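Long-range contact in tripeptidase (Staphylococcus aureus subsp. aureus, PDB 3RZA), which probably cleaves the N-terminal residue from tripeptides, as a metal-dependent aminopeptidase of the M20 family: residues 50-64 with 72-84. Residues are numbered along the deposited sequence; the frame is centred on the assembly and turned at random. Where two conformers were deposited one is given.
Sequences LKEKFIALGLDVKED and LGANNLVCTMNST. With CA (calcium ion), chain E.
Lys51 and Leu77 meet where helix 46-56 packs on an antiparallel beta hairpin with a long connection, strands 60-63 and 77-81, at one margin of the large mixed sheet of this M20-family peptidase. The backbone of Lys51 receives Leu77 CD1, 3.8 Å from its N, while its extended side chain carries NZ to a salt bridge with Glu63. One turn on, the Phe54 ring meets Cys79 SG obliquely, 4.3 Å from the ring centroid, a sulfur-aromatic contact. A Schellman motif at Gly58 ends the helix and turns the chain into the strand. Leu59 then lays CD2 on Cys79 CB, and Leu141 of helix 128-147 also touches Leu59 and Phe54. Asp60 and Lys62 form hydrogen-bonded pairs with Thr80 and Val78, their side chains on the face turned from the helix. Between them Val61 points helixward, its CG2 3.6 Å from Cys79 SG. Glu63 runs beside Leu77, and its OE1 accepts Asn75 ND2 from above the carboxylate plane; Gln47 binds the same oxygen. The connection between the strands binds a calcium ion through the carbonyl oxygens of Ala67, His69 and Leu72. With CG held between backbone N and carbonyl carbon (chi1 66°), the buried Asp64 carboxylate faces Asn76: OD1 takes the backbone N at 3.0 Å, and the syn lone pair of OD2 takes ND2 at 2.7 Å in a nearly straight bond (172°).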
ATOM      1  N   LEU A  50     -40.981  -0.294   0.492  1.00 18.56           N
ATOM      2  CA  LEU A  50     -41.242  -1.695   0.185  1.00 18.58           C
ATOM      3  C   LEU A  50     -42.281  -2.328   1.101  1.00 18.04           C
ATOM      4  O   LEU A  50     -43.155  -3.039   0.621  1.00 17.39           O
ATOM      5  CB  LEU A  50     -39.957  -2.529   0.218  1.00 18.97           C
ATOM      6  CG  LEU A  50     -38.993  -2.372  -0.939  1.00 18.59           C
ATOM      7  CD1 LEU A  50     -37.684  -3.015  -0.578  1.00 17.06           C
ATOM      8  CD2 LEU A  50     -39.536  -2.994  -2.195  1.00 18.69           C
ATOM      9  N   LYS A  51     -42.166  -2.084   2.404  1.00 18.89           N
ATOM     10  CA  LYS A  51     -43.142  -2.573   3.386  1.00 20.36           C
ATOM     11  C   LYS A  51     -44.573  -2.244   2.975  1.00 21.25           C
ATOM     12  O   LYS A  51     -45.413  -3.147   2.932  1.00 18.76           O
ATOM     13  CB  LYS A  51     -42.858  -2.016   4.789  1.00 20.78           C
ATOM     14  CG  LYS A  51     -43.910  -2.407   5.849  1.00 24.98           C
ATOM     15  CD  LYS A  51     -43.451  -2.078   7.262  1.00 29.26           C
ATOM     16  CE  LYS A  51     -44.321  -2.794   8.289  1.00 30.56           C
ATOM     17  NZ  LYS A  51     -43.932  -2.483   9.675  1.00 29.77           N
ATOM     18  N   GLU A  52     -44.833  -0.977   2.638  1.00 19.90           N
ATOM     19  CA  GLU A  52     -46.188  -0.558   2.201  1.00 22.13           C
ATOM     20  C   GLU A  52     -46.676  -1.248   0.922  1.00 20.77           C
ATOM     21  O   GLU A  52     -47.869  -1.515   0.792  1.00 19.80           O
ATOM     22  CB  GLU A  52     -46.266   0.949   1.957  1.00 21.75           C
ATOM     23  CG  GLU A  52     -46.071   1.887   3.184  1.00 27.15           C
ATOM     24  CD  GLU A  52     -46.880   1.504   4.396  1.00 25.54           C
ATOM     25  OE1 GLU A  52     -48.070   1.137   4.250  1.00 25.26           O
ATOM     26  OE2 GLU A  52     -46.322   1.563   5.510  1.00 27.56           O
ATOM     27  N   LYS A  53     -45.765  -1.491  -0.023  1.00 20.24           N
ATOM     28  CA  LYS A  53     -46.103  -2.237  -1.233  1.00 21.27           C
ATOM     29  C   LYS A  53     -46.564  -3.663  -0.911  1.00 18.82           C
ATOM     30  O   LYS A  53     -47.560  -4.110  -1.458  1.00 19.08           O
ATOM     31  CB  LYS A  53     -44.947  -2.260  -2.224  1.00 21.77           C
ATOM     32  CG  LYS A  53     -44.702  -0.919  -2.861  1.00 25.90           C
ATOM     33  CD  LYS A  53     -43.597  -0.937  -3.888  1.00 27.60           C
ATOM     34  CE  LYS A  53     -43.359   0.472  -4.450  1.00 31.47           C
ATOM     35  NZ  LYS A  53     -44.525   0.974  -5.237  1.00 28.19           N
ATOM     36  N   PHE A  54     -45.865  -4.341   0.003  1.00 17.70           N
ATOM     37  CA  PHE A  54     -46.222  -5.730   0.370  1.00 18.68           C
ATOM     38  C   PHE A  54     -47.528  -5.814   1.156  1.00 19.28           C
ATOM     39  O   PHE A  54     -48.364  -6.668   0.849  1.00 19.98           O
ATOM     40  CB  PHE A  54     -45.059  -6.455   1.104  1.00 17.27           C
ATOM     41  CG  PHE A  54     -43.978  -6.913   0.183  1.00 20.34           C
ATOM     42  CD1 PHE A  54     -44.191  -8.004  -0.662  1.00 23.47           C
ATOM     43  CD2 PHE A  54     -42.758  -6.242   0.113  1.00 22.35           C
ATOM     44  CE1 PHE A  54     -43.200  -8.433  -1.548  1.00 21.52           C
ATOM     45  CE2 PHE A  54     -41.766  -6.656  -0.762  1.00 22.48           C
ATOM     46  CZ  PHE A  54     -41.984  -7.758  -1.601  1.00 21.63           C
ATOM     47  N   ILE A  55     -47.718  -4.905   2.115  1.00 19.70           N
ATOM     48  CA  ILE A  55     -48.973  -4.806   2.881  1.00 20.53           C
ATOM     49  C   ILE A  55     -50.163  -4.491   1.970  1.00 21.71           C
ATOM     50  O   ILE A  55     -51.179  -5.172   2.038  1.00 21.96           O
ATOM     51  CB  ILE A  55     -48.921  -3.731   3.991  1.00 19.10           C
ATOM     52  CG1 ILE A  55     -47.904  -4.085   5.071  1.00 23.99           C
ATOM     53  CG2 ILE A  55     -50.305  -3.585   4.679  1.00 17.77           C
ATOM     54  CD1 ILE A  55     -47.688  -2.958   6.083  1.00 19.25           C
ATOM     55  N   ALA A  56     -50.015  -3.485   1.103  1.00 22.88           N
ATOM     56  CA  ALA A  56     -51.061  -3.126   0.116  1.00 23.10           C
ATOM     57  C   ALA A  56     -51.481  -4.294  -0.817  1.00 24.80           C
ATOM     58  O   ALA A  56     -52.626  -4.340  -1.268  1.00 27.15           O
ATOM     59  CB  ALA A  56     -50.613  -1.932  -0.712  1.00 20.93           C
ATOM     60  N   LEU A  57     -50.555  -5.225  -1.085  1.00 22.89           N
ATOM     61  CA  LEU A  57     -50.845  -6.464  -1.853  1.00 23.30           C
ATOM     62  C   LEU A  57     -51.488  -7.610  -1.011  1.00 25.42           C
ATOM     63  O   LEU A  57     -51.728  -8.687  -1.552  1.00 25.76           O
ATOM     64  CB  LEU A  57     -49.557  -6.971  -2.558  1.00 23.05           C
ATOM     65  CG  LEU A  57     -49.025  -6.092  -3.706  1.00 20.61           C
ATOM     66  CD1 LEU A  57     -47.617  -6.450  -4.051  1.00 17.29           C
ATOM     67  CD2 LEU A  57     -49.903  -6.221  -4.933  1.00 23.62           C
ATOM     68  N   GLY A  58     -51.742  -7.372   0.292  1.00 25.73           N
ATOM     69  CA  GLY A  58     -52.542  -8.259   1.168  1.00 26.63           C
ATOM     70  C   GLY A  58     -51.729  -9.159   2.110  1.00 28.80           C
ATOM     71  O   GLY A  58     -52.262 -10.155   2.630  1.00 29.09           O
ATOM     72  N   LEU A  59     -50.460  -8.810   2.358  1.00 27.95           N
ATOM     73  CA  LEU A  59     -49.544  -9.657   3.146  1.00 27.13           C
ATOM     74  C   LEU A  59     -49.450  -9.126   4.571  1.00 27.03           C
ATOM     75  O   LEU A  59     -49.573  -7.918   4.778  1.00 27.99           O
ATOM     76  CB  LEU A  59     -48.155  -9.710   2.500  1.00 24.87           C
ATOM     77  CG  LEU A  59     -48.052 -10.617   1.256  1.00 28.62           C
ATOM     78  CD1 LEU A  59     -48.705  -9.985   0.013  1.00 27.02           C
ATOM     79  CD2 LEU A  59     -46.613 -10.995   0.955  1.00 20.32           C
ATOM     80  N   ASP A  60     -49.265 -10.036   5.534  1.00 27.19           N
ATOM     81  CA  ASP A  60     -48.923  -9.645   6.921  0.60 28.06           C
ATOM     82  C   ASP A  60     -47.407  -9.480   6.987  1.00 26.08           C
ATOM     83  O   ASP A  60     -46.647 -10.451   6.819  1.00 26.93           O
ATOM     84  CB  ASP A  60     -49.407 -10.673   7.964  0.60 29.09           C
ATOM     85  CG  ASP A  60     -49.183 -10.196   9.434  0.60 33.76           C
ATOM     86  OD1 ASP A  60     -48.070 -10.393   9.968  0.60 37.99           O
ATOM     87  OD2 ASP A  60     -50.125  -9.649  10.057  0.60 34.37           O
ATOM     88  N   VAL A  61     -46.957  -8.247   7.231  1.00 23.16           N
ATOM     89  CA  VAL A  61     -45.521  -7.929   7.219  1.00 23.53           C
ATOM     90  C   VAL A  61     -44.999  -7.777   8.638  1.00 24.10           C
ATOM     91  O   VAL A  61     -45.546  -7.010   9.400  1.00 25.10           O
ATOM     92  CB  VAL A  61     -45.248  -6.653   6.408  1.00 21.88           C
ATOM     93  CG1 VAL A  61     -43.777  -6.256   6.512  1.00 19.42           C
ATOM     94  CG2 VAL A  61     -45.630  -6.891   4.957  1.00 20.71           C
ATOM     95  N   LYS A  62     -43.959  -8.546   8.978  1.00 25.14           N
ATOM     96  CA  LYS A  62     -43.249  -8.416  10.246  1.00 26.61           C
ATOM     97  C   LYS A  62     -41.818  -8.001   9.968  1.00 24.76           C
ATOM     98  O   LYS A  62     -41.263  -8.333   8.907  1.00 24.56           O
ATOM     99  CB  LYS A  62     -43.285  -9.732  11.058  1.00 27.49           C
ATOM    100  CG  LYS A  62     -44.725 -10.228  11.375  1.00 32.39           C
ATOM    101  CD  LYS A  62     -44.939 -10.563  12.844  1.00 39.43           C
ATOM    102  CE  LYS A  62     -46.330 -11.194  13.098  1.00 43.94           C
ATOM    103  NZ  LYS A  62     -47.464 -10.234  12.943  1.00 42.39           N
ATOM    104  N   GLU A  63     -41.247  -7.260  10.930  1.00 25.59           N
ATOM    105  CA  GLU A  63     -39.873  -6.769  10.895  1.00 26.81           C
ATOM    106  C   GLU A  63     -39.123  -7.430  12.034  1.00 25.99           C
ATOM    107  O   GLU A  63     -39.679  -7.606  13.101  1.00 25.95           O
ATOM    108  CB  GLU A  63     -39.819  -5.257  11.131  1.00 25.55           C
ATOM    109  CG  GLU A  63     -40.540  -4.420  10.110  1.00 27.16           C
ATOM    110  CD  GLU A  63     -40.224  -2.936  10.230  1.00 29.49           C
ATOM    111  OE1 GLU A  63     -39.030  -2.558  10.318  1.00 28.45           O
ATOM    112  OE2 GLU A  63     -41.176  -2.140  10.242  1.00 35.25           O
ATOM    113  N   ASP A  64     -37.849  -7.731  11.819  1.00 24.82           N
ATOM    114  CA  ASP A  64     -36.961  -8.184  12.907  1.00 26.76           C
ATOM    115  C   ASP A  64     -36.249  -6.942  13.518  1.00 25.53           C
ATOM    116  O   ASP A  64     -36.790  -5.826  13.431  1.00 24.71           O
ATOM    117  CB  ASP A  64     -36.016  -9.301  12.390  1.00 26.77           C
ATOM    118  CG  ASP A  64     -35.033  -8.830  11.336  1.00 25.13           C
ATOM    119  OD1 ASP A  64     -34.863  -7.617  11.097  1.00 26.06           O
ATOM    120  OD2 ASP A  64     -34.438  -9.705  10.717  1.00 29.15           O
ATOM    121  N   LEU A  72     -26.047  -1.757   9.344  1.00 24.05           N
ATOM    122  CA  LEU A  72     -27.363  -1.942   8.681  1.00 21.90           C
ATOM    123  C   LEU A  72     -28.300  -0.771   9.023  1.00 22.60           C
ATOM    124  O   LEU A  72     -28.437  -0.404  10.187  1.00 21.13           O
ATOM    125  CB  LEU A  72     -28.022  -3.242   9.127  1.00 22.77           C
ATOM    126  CG  LEU A  72     -27.279  -4.572   8.927  1.00 21.67           C
ATOM    127  CD1 LEU A  72     -28.092  -5.697   9.578  1.00 18.61           C
ATOM    128  CD2 LEU A  72     -27.076  -4.851   7.475  1.00 18.48           C
ATOM    129  N   GLY A  73     -28.933  -0.199   8.001  1.00 20.78           N
ATOM    130  CA  GLY A  73     -29.782   0.994   8.155  1.00 22.59           C
ATOM    131  C   GLY A  73     -31.272   0.713   8.302  1.00 21.53           C
ATOM    132  O   GLY A  73     -32.043   1.654   8.394  1.00 22.56           O
ATOM    133  N   ALA A  74     -31.676  -0.569   8.292  1.00 18.10           N
ATOM    134  CA  ALA A  74     -33.079  -0.940   8.450  1.00 19.36           C
ATOM    135  C   ALA A  74     -33.217  -2.409   8.825  1.00 20.11           C
ATOM    136  O   ALA A  74     -32.268  -3.195   8.699  1.00 19.52           O
ATOM    137  CB  ALA A  74     -33.901  -0.616   7.157  1.00 14.70           C
ATOM    138  N   ASN A  75     -34.407  -2.757   9.306  1.00 20.10           N
ATOM    139  CA  ASN A  75     -34.753  -4.143   9.631  1.00 21.37           C
ATOM    140  C   ASN A  75     -35.037  -4.917   8.367  1.00 19.42           C
ATOM    141  O   ASN A  75     -35.501  -4.345   7.374  1.00 18.83           O
ATOM    142  CB  ASN A  75     -35.999  -4.200  10.540  1.00 20.72           C
ATOM    143  CG  ASN A  75     -35.826  -3.422  11.821  1.00 22.56           C
ATOM    144  OD1 ASN A  75     -34.777  -3.485  12.458  1.00 18.94           O
ATOM    145  ND2 ASN A  75     -36.869  -2.694  12.221  1.00 15.90           N
ATOM    146  N   ASN A  76     -34.833  -6.232   8.425  1.00 21.27           N
ATOM    147  CA  ASN A  76     -35.335  -7.133   7.377  1.00 18.83           C
ATOM    148  C   ASN A  76     -36.860  -7.173   7.462  1.00 18.28           C
ATOM    149  O   ASN A  76     -37.412  -6.923   8.521  1.00 21.13           O
ATOM    150  CB  ASN A  76     -34.807  -8.558   7.533  1.00 19.56           C
ATOM    151  CG  ASN A  76     -33.294  -8.637   7.594  1.00 16.20           C
ATOM    152  OD1 ASN A  76     -32.603  -8.268   6.653  1.00 14.94           O
ATOM    153  ND2 ASN A  76     -32.779  -9.166   8.692  1.00 13.37           N
ATOM    154  N   LEU A  77     -37.518  -7.472   6.340  1.00 15.50           N
ATOM    155  CA  LEU A  77     -38.986  -7.640   6.276  1.00 16.39           C
ATOM    156  C   LEU A  77     -39.282  -9.104   5.970  1.00 17.13           C
ATOM    157  O   LEU A  77     -38.660  -9.668   5.075  1.00 20.83           O
ATOM    158  CB  LEU A  77     -39.569  -6.773   5.168  1.00 14.59           C
ATOM    159  CG  LEU A  77     -39.333  -5.269   5.242  1.00 16.85           C
ATOM    160  CD1 LEU A  77     -39.749  -4.569   3.960  1.00 17.62           C
ATOM    161  CD2 LEU A  77     -40.072  -4.687   6.441  1.00 15.92           C
ATOM    162  N   VAL A  78     -40.169  -9.723   6.747  1.00 17.22           N
ATOM    163  CA  VAL A  78     -40.712 -11.052   6.461  1.00 18.50           C
ATOM    164  C   VAL A  78     -42.230 -10.879   6.230  1.00 19.34           C
ATOM    165  O   VAL A  78     -42.954 -10.541   7.158  1.00 19.48           O
ATOM    166  CB  VAL A  78     -40.435 -12.039   7.630  1.00 20.57           C
ATOM    167  CG1 VAL A  78     -41.035 -13.433   7.334  1.00 20.80           C
ATOM    168  CG2 VAL A  78     -38.918 -12.143   7.907  1.00 15.76           C
ATOM    169  N   CYS A  79     -42.666 -11.076   4.984  1.00 20.20           N
ATOM    170  CA  CYS A  79     -44.046 -10.784   4.547  1.00 23.44           C
ATOM    171  C   CYS A  79     -44.719 -12.084   4.182  1.00 23.83           C
ATOM    172  O   CYS A  79     -44.246 -12.780   3.296  1.00 25.57           O
ATOM    173  CB  CYS A  79     -44.056  -9.832   3.351  1.00 21.43           C
ATOM    174  SG  CYS A  79     -42.806  -8.548   3.424  1.00 24.27           S
ATOM    175  N   THR A  80     -45.815 -12.405   4.865  1.00 21.80           N
ATOM    176  CA  THR A  80     -46.442 -13.716   4.767  1.00 23.06           C
ATOM    177  C   THR A  80     -47.809 -13.592   4.106  1.00 25.33           C
ATOM    178  O   THR A  80     -48.610 -12.693   4.440  1.00 22.74           O
ATOM    179  CB  THR A  80     -46.591 -14.378   6.151  1.00 23.36           C
ATOM    180  OG1 THR A  80     -45.290 -14.548   6.738  1.00 21.38           O
ATOM    181  CG2 THR A  80     -47.281 -15.742   6.037  1.00 20.23           C
HETATM  182  N   MSE A  81     -48.061 -14.523   3.187  1.00 25.42           N
HETATM  183  CA  MSE A  81     -49.276 -14.617   2.425  1.00 27.57           C
HETATM  184  C   MSE A  81     -49.873 -15.951   2.826  1.00 29.00           C
HETATM  185  O   MSE A  81     -49.248 -16.961   2.577  1.00 28.73           O
HETATM  186  CB  MSE A  81     -48.906 -14.590   0.928  1.00 28.12           C
HETATM  187  CG  MSE A  81     -49.923 -15.130   0.026  1.00 34.69           C
HETATM  188 SE   MSE A  81     -49.625 -14.660  -1.832  0.75 41.84          SE
HETATM  189  CE  MSE A  81     -50.999 -13.267  -1.903  1.00 38.05           C
ATOM    190  N   ASN A  82     -51.053 -15.962   3.459  1.00 29.45           N
ATOM    191  CA  ASN A  82     -51.683 -17.230   3.893  1.00 32.39           C
ATOM    192  C   ASN A  82     -52.115 -18.110   2.727  1.00 31.40           C
ATOM    193  O   ASN A  82     -52.414 -17.611   1.657  1.00 29.78           O
ATOM    194  CB  ASN A  82     -52.906 -16.974   4.798  1.00 34.91           C
ATOM    195  CG  ASN A  82     -52.523 -16.463   6.200  1.00 39.45           C
ATOM    196  OD1 ASN A  82     -51.362 -16.511   6.611  1.00 40.98           O
ATOM    197  ND2 ASN A  82     -53.523 -15.997   6.942  1.00 46.33           N
ATOM    198  N   SER A  83     -52.132 -19.422   2.959  1.00 31.81           N
ATOM    199  CA  SER A  83     -52.687 -20.392   2.006  1.00 32.57           C
ATOM    200  C   SER A  83     -54.151 -20.092   1.689  1.00 33.41           C
ATOM    201  O   SER A  83     -54.932 -19.826   2.598  1.00 31.82           O
ATOM    202  CB  SER A  83     -52.588 -21.822   2.577  1.00 33.70           C
ATOM    203  OG  SER A  83     -53.078 -22.778   1.655  1.00 30.51           O
ATOM    204  N   THR A  84     -54.479 -20.063   0.393  1.00 34.46           N
ATOM    205  CA  THR A  84     -55.867 -20.149  -0.078  1.00 36.54           C
ATOM    206  C   THR A  84     -56.252 -21.572  -0.583  1.00 39.33           C
ATOM    207  O   THR A  84     -57.308 -21.736  -1.193  1.00 43.09           O
ATOM    208  CB  THR A  84     -56.143 -19.089  -1.160  1.00 34.87           C
ATOM    209  OG1 THR A  84     -55.338 -19.351  -2.309  1.00 35.52           O
ATOM    210  CG2 THR A  84     -55.840 -17.688  -0.625  1.00 34.16           C
TER
HETATM  211 CA    CA E 405     -28.011   0.606  12.336  1.00 59.11          CA
HETATM  212  O   HOH W   1     -26.231   1.685  11.326  1.00 38.27           O
HETATM  213  O   HOH W   2     -29.901   2.313  12.480  1.00 26.47           O
HETATM  214  O   HOH W   3     -27.077   1.053  14.730  1.00 28.03           O